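Local coordinates for bacterioferritin (Mycobacterium tuberculosis, PDB 3UOI), which probably stores iron, oxidising Fe(2+) with dioxygen and laying down a ferric mineral inside a heme-containing shell of 24 subunits, at residues 7-12 / 113-118. Numbering follows the deposited sequence.
Sequences PDVLRL and KQDTTS
The carboxylate of Asp8 is met at OD2 by NZ of Lys113, 3.1 Å away, in a hydrogen-bonded salt bridge; the ammonium comes from the anti side, 28° out of the carboxylate plane, and the two side chains cross at about a right angle. At its other oxygen, Asp8 OD1, the same group has a long ion pair with Arg11 NH2 at 3.6 Å, one turn further along the helix. The second carboxylate, Asp115, is turned in toward Val9, its CG anti to the backbone N (chi1 -177°). Its OD2 lies 4.0 Å from Val9 CG1, while OD1 accepts Ser118 N from above the carboxylate plane at 3.0 Å, the N-cap bond of helix 116-146. Val9 divides its methyls: CG1 also rests 4.0 Å from Ser118 OG, and CG2 packs 4.2 Å from Lys113 CG. The lysine chain, bent at chi2 and chi4, slides past Val9 in the opposite direction, touching it at CG, and ends with NZ on Asp8. Outside the two segments, Arg63 NE hydrogen-bonds to Ser118 OG, and Val9 also touches Cys110 of helix 85-112. That helix ends in a Schellman motif with Gln114 at C-prime, and Asp115, the next residue, is the N-cap just before helix 116-146. The contact thus ties the start of helix 7-36 to the short turn between the last two long helices, at one end of the ferritin four-helix bundle. Its chemistry is divided: a partly exposed charge network, which solvent would probably weaken, borders a buried valine set against a helix cap in which Asp115 OD1 takes Ser118 N.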
ATOM      1  N   PRO A   7      29.510  43.080 -33.218  1.00 30.92           N
ATOM      2  CA  PRO A   7      29.281  44.242 -32.379  1.00 29.80           C
ATOM      3  C   PRO A   7      27.931  44.903 -32.512  1.00 28.20           C
ATOM      4  O   PRO A   7      27.515  45.391 -31.525  1.00 27.69           O
ATOM      5  CB  PRO A   7      30.400  45.175 -32.793  1.00 31.23           C
ATOM      6  CG  PRO A   7      31.418  44.326 -33.230  1.00 32.35           C
ATOM      7  CD  PRO A   7      30.739  43.232 -33.976  1.00 30.47           C
ATOM      8  N   ASP A   8      27.315  44.967 -33.684  1.00 26.88           N
ATOM      9  CA  ASP A   8      25.961  45.483 -33.846  1.00 25.38           C
ATOM     10  C   ASP A   8      24.975  44.563 -33.107  1.00 24.74           C
ATOM     11  O   ASP A   8      24.037  45.021 -32.556  1.00 22.86           O
ATOM     12  CB  ASP A   8      25.506  45.593 -35.307  1.00 26.11           C
ATOM     13  CG  ASP A   8      26.437  46.368 -36.181  1.00 26.52           C
ATOM     14  OD1 ASP A   8      27.268  47.074 -35.694  1.00 30.59           O
ATOM     15  OD2 ASP A   8      26.301  46.270 -37.388  1.00 31.26           O
ATOM     16  N   VAL A   9      25.225  43.255 -33.156  1.00 22.97           N
ATOM     17  CA  VAL A   9      24.381  42.325 -32.466  1.00 22.44           C
ATOM     18  C   VAL A   9      24.442  42.532 -30.970  1.00 21.66           C
ATOM     19  O   VAL A   9      23.459  42.471 -30.323  1.00 18.72           O
ATOM     20  CB  VAL A   9      24.644  40.851 -32.771  1.00 21.45           C
ATOM     21  CG1 VAL A   9      23.707  39.992 -31.967  1.00 23.75           C
ATOM     22  CG2 VAL A   9      24.481  40.552 -34.204  1.00 22.28           C
ATOM     23  N   LEU A  10      25.634  42.731 -30.450  1.00 22.19           N
ATOM     24  CA  LEU A  10      25.814  42.946 -29.043  1.00 22.60           C
ATOM     25  C   LEU A  10      25.138  44.219 -28.556  1.00 23.98           C
ATOM     26  O   LEU A  10      24.484  44.208 -27.579  1.00 25.44           O
ATOM     27  CB  LEU A  10      27.280  42.896 -28.678  1.00 23.12           C
ATOM     28  CG  LEU A  10      27.917  41.508 -28.566  1.00 23.36           C
ATOM     29  CD1 LEU A  10      29.384  41.600 -28.321  1.00 20.83           C
ATOM     30  CD2 LEU A  10      27.248  40.636 -27.498  1.00 24.43           C
ATOM     31  N   ARG A  11      25.230  45.291 -29.284  1.00 23.17           N
ATOM     32  CA  ARG A  11      24.513  46.472 -28.884  1.00 24.58           C
ATOM     33  C   ARG A  11      23.026  46.156 -28.835  1.00 23.01           C
ATOM     34  O   ARG A  11      22.325  46.636 -28.007  1.00 22.60           O
ATOM     35  CB  ARG A  11      24.723  47.600 -29.888  1.00 25.49           C
ATOM     36  CG  ARG A  11      24.551  48.967 -29.331  1.00 32.44           C
ATOM     37  CD  ARG A  11      25.347  49.999 -30.075  1.00 38.37           C
ATOM     38  NE  ARG A  11      25.019  49.923 -31.467  1.00 44.46           N
ATOM     39  CZ  ARG A  11      25.774  49.386 -32.404  1.00 48.16           C
ATOM     40  NH1 ARG A  11      26.972  48.891 -32.134  1.00 46.60           N
ATOM     41  NH2 ARG A  11      25.311  49.350 -33.632  1.00 48.26           N
ATOM     42  N   LEU A  12      22.576  45.385 -29.790  1.00 22.29           N
ATOM     43  CA  LEU A  12      21.171  45.089 -29.919  1.00 20.91           C
ATOM     44  C   LEU A  12      20.695  44.309 -28.701  1.00 18.24           C
ATOM     45  O   LEU A  12      19.662  44.566 -28.166  1.00 14.34           O
ATOM     46  CB  LEU A  12      20.926  44.338 -31.210  1.00 19.26           C
ATOM     47  CG  LEU A  12      19.620  43.603 -31.333  1.00 20.24           C
ATOM     48  CD1 LEU A  12      18.564  44.548 -31.529  1.00 24.09           C
ATOM     49  CD2 LEU A  12      19.703  42.710 -32.436  1.00 17.60           C
ATOM     50  N   LYS A 113      23.852  39.127 -40.273  1.00 24.15           N
ATOM     51  CA  LYS A 113      25.173  38.975 -39.669  1.00 24.07           C
ATOM     52  C   LYS A 113      25.588  37.560 -39.432  1.00 21.95           C
ATOM     53  O   LYS A 113      26.542  37.358 -38.791  1.00 22.48           O
ATOM     54  CB  LYS A 113      25.259  39.674 -38.346  1.00 24.26           C
ATOM     55  CG  LYS A 113      24.650  40.968 -38.333  1.00 24.04           C
ATOM     56  CD  LYS A 113      25.208  41.793 -39.385  1.00 23.77           C
ATOM     57  CE  LYS A 113      24.899  43.230 -39.155  1.00 27.02           C
ATOM     58  NZ  LYS A 113      25.970  44.056 -39.576  1.00 30.04           N
ATOM     59  N   GLN A 114      24.809  36.605 -39.912  1.00 21.76           N
ATOM     60  CA  GLN A 114      25.008  35.181 -39.721  1.00 21.10           C
ATOM     61  C   GLN A 114      25.048  34.671 -38.250  1.00 19.97           C
ATOM     62  O   GLN A 114      25.782  33.841 -37.913  1.00 19.08           O
ATOM     63  CB  GLN A 114      26.196  34.716 -40.537  1.00 20.51           C
ATOM     64  CG  GLN A 114      25.995  35.016 -41.947  1.00 20.80           C
ATOM     65  CD  GLN A 114      27.035  34.447 -42.894  1.00 27.46           C
ATOM     66  OE1 GLN A 114      28.017  33.860 -42.514  1.00 19.20           O
ATOM     67  NE2 GLN A 114      26.801  34.698 -44.172  1.00 26.47           N
ATOM     68  N   ASP A 115      24.166  35.200 -37.421  1.00 21.86           N
ATOM     69  CA  ASP A 115      24.088  34.816 -36.022  1.00 19.70           C
ATOM     70  C   ASP A 115      22.690  34.293 -35.746  1.00 21.45           C
ATOM     71  O   ASP A 115      21.831  35.017 -35.349  1.00 22.05           O
ATOM     72  CB  ASP A 115      24.352  36.004 -35.120  1.00 19.12           C
ATOM     73  CG  ASP A 115      24.344  35.619 -33.710  1.00 13.86           C
ATOM     74  OD1 ASP A 115      23.820  34.579 -33.489  1.00 17.15           O
ATOM     75  OD2 ASP A 115      24.853  36.300 -32.860  1.00 23.62           O
ATOM     76  N   THR A 116      22.465  33.044 -36.069  1.00 21.41           N
ATOM     77  CA  THR A 116      21.134  32.491 -35.960  1.00 23.52           C
ATOM     78  C   THR A 116      20.706  32.261 -34.523  1.00 20.27           C
ATOM     79  O   THR A 116      19.585  32.321 -34.173  1.00 21.02           O
ATOM     80  CB  THR A 116      20.934  31.313 -36.856  1.00 23.39           C
ATOM     81  OG1 THR A 116      22.038  30.458 -36.740  1.00 28.73           O
ATOM     82  CG2 THR A 116      20.778  31.765 -38.318  1.00 27.11           C
ATOM     83  N   THR A 117      21.648  31.941 -33.717  1.00 19.01           N
ATOM     84  CA  THR A 117      21.302  31.688 -32.372  1.00 19.76           C
ATOM     85  C   THR A 117      20.718  32.944 -31.742  1.00 19.10           C
ATOM     86  O   THR A 117      19.677  32.863 -31.129  1.00 17.41           O
ATOM     87  CB  THR A 117      22.477  31.132 -31.613  1.00 19.10           C
ATOM     88  OG1 THR A 117      22.943  29.980 -32.283  1.00 23.94           O
ATOM     89  CG2 THR A 117      22.082  30.746 -30.236  1.00 26.09           C
ATOM     90  N   SER A 118      21.353  34.092 -31.928  1.00 17.34           N
ATOM     91  CA  SER A 118      20.821  35.311 -31.365  1.00 17.52           C
ATOM     92  C   SER A 118      19.479  35.689 -31.957  1.00 17.81           C
ATOM     93  O   SER A 118      18.593  36.004 -31.262  1.00 21.29           O
ATOM     94  CB  SER A 118      21.783  36.460 -31.467  1.00 18.44           C
ATOM     95  OG  SER A 118      23.078  36.135 -31.113  1.00 24.33           O
TER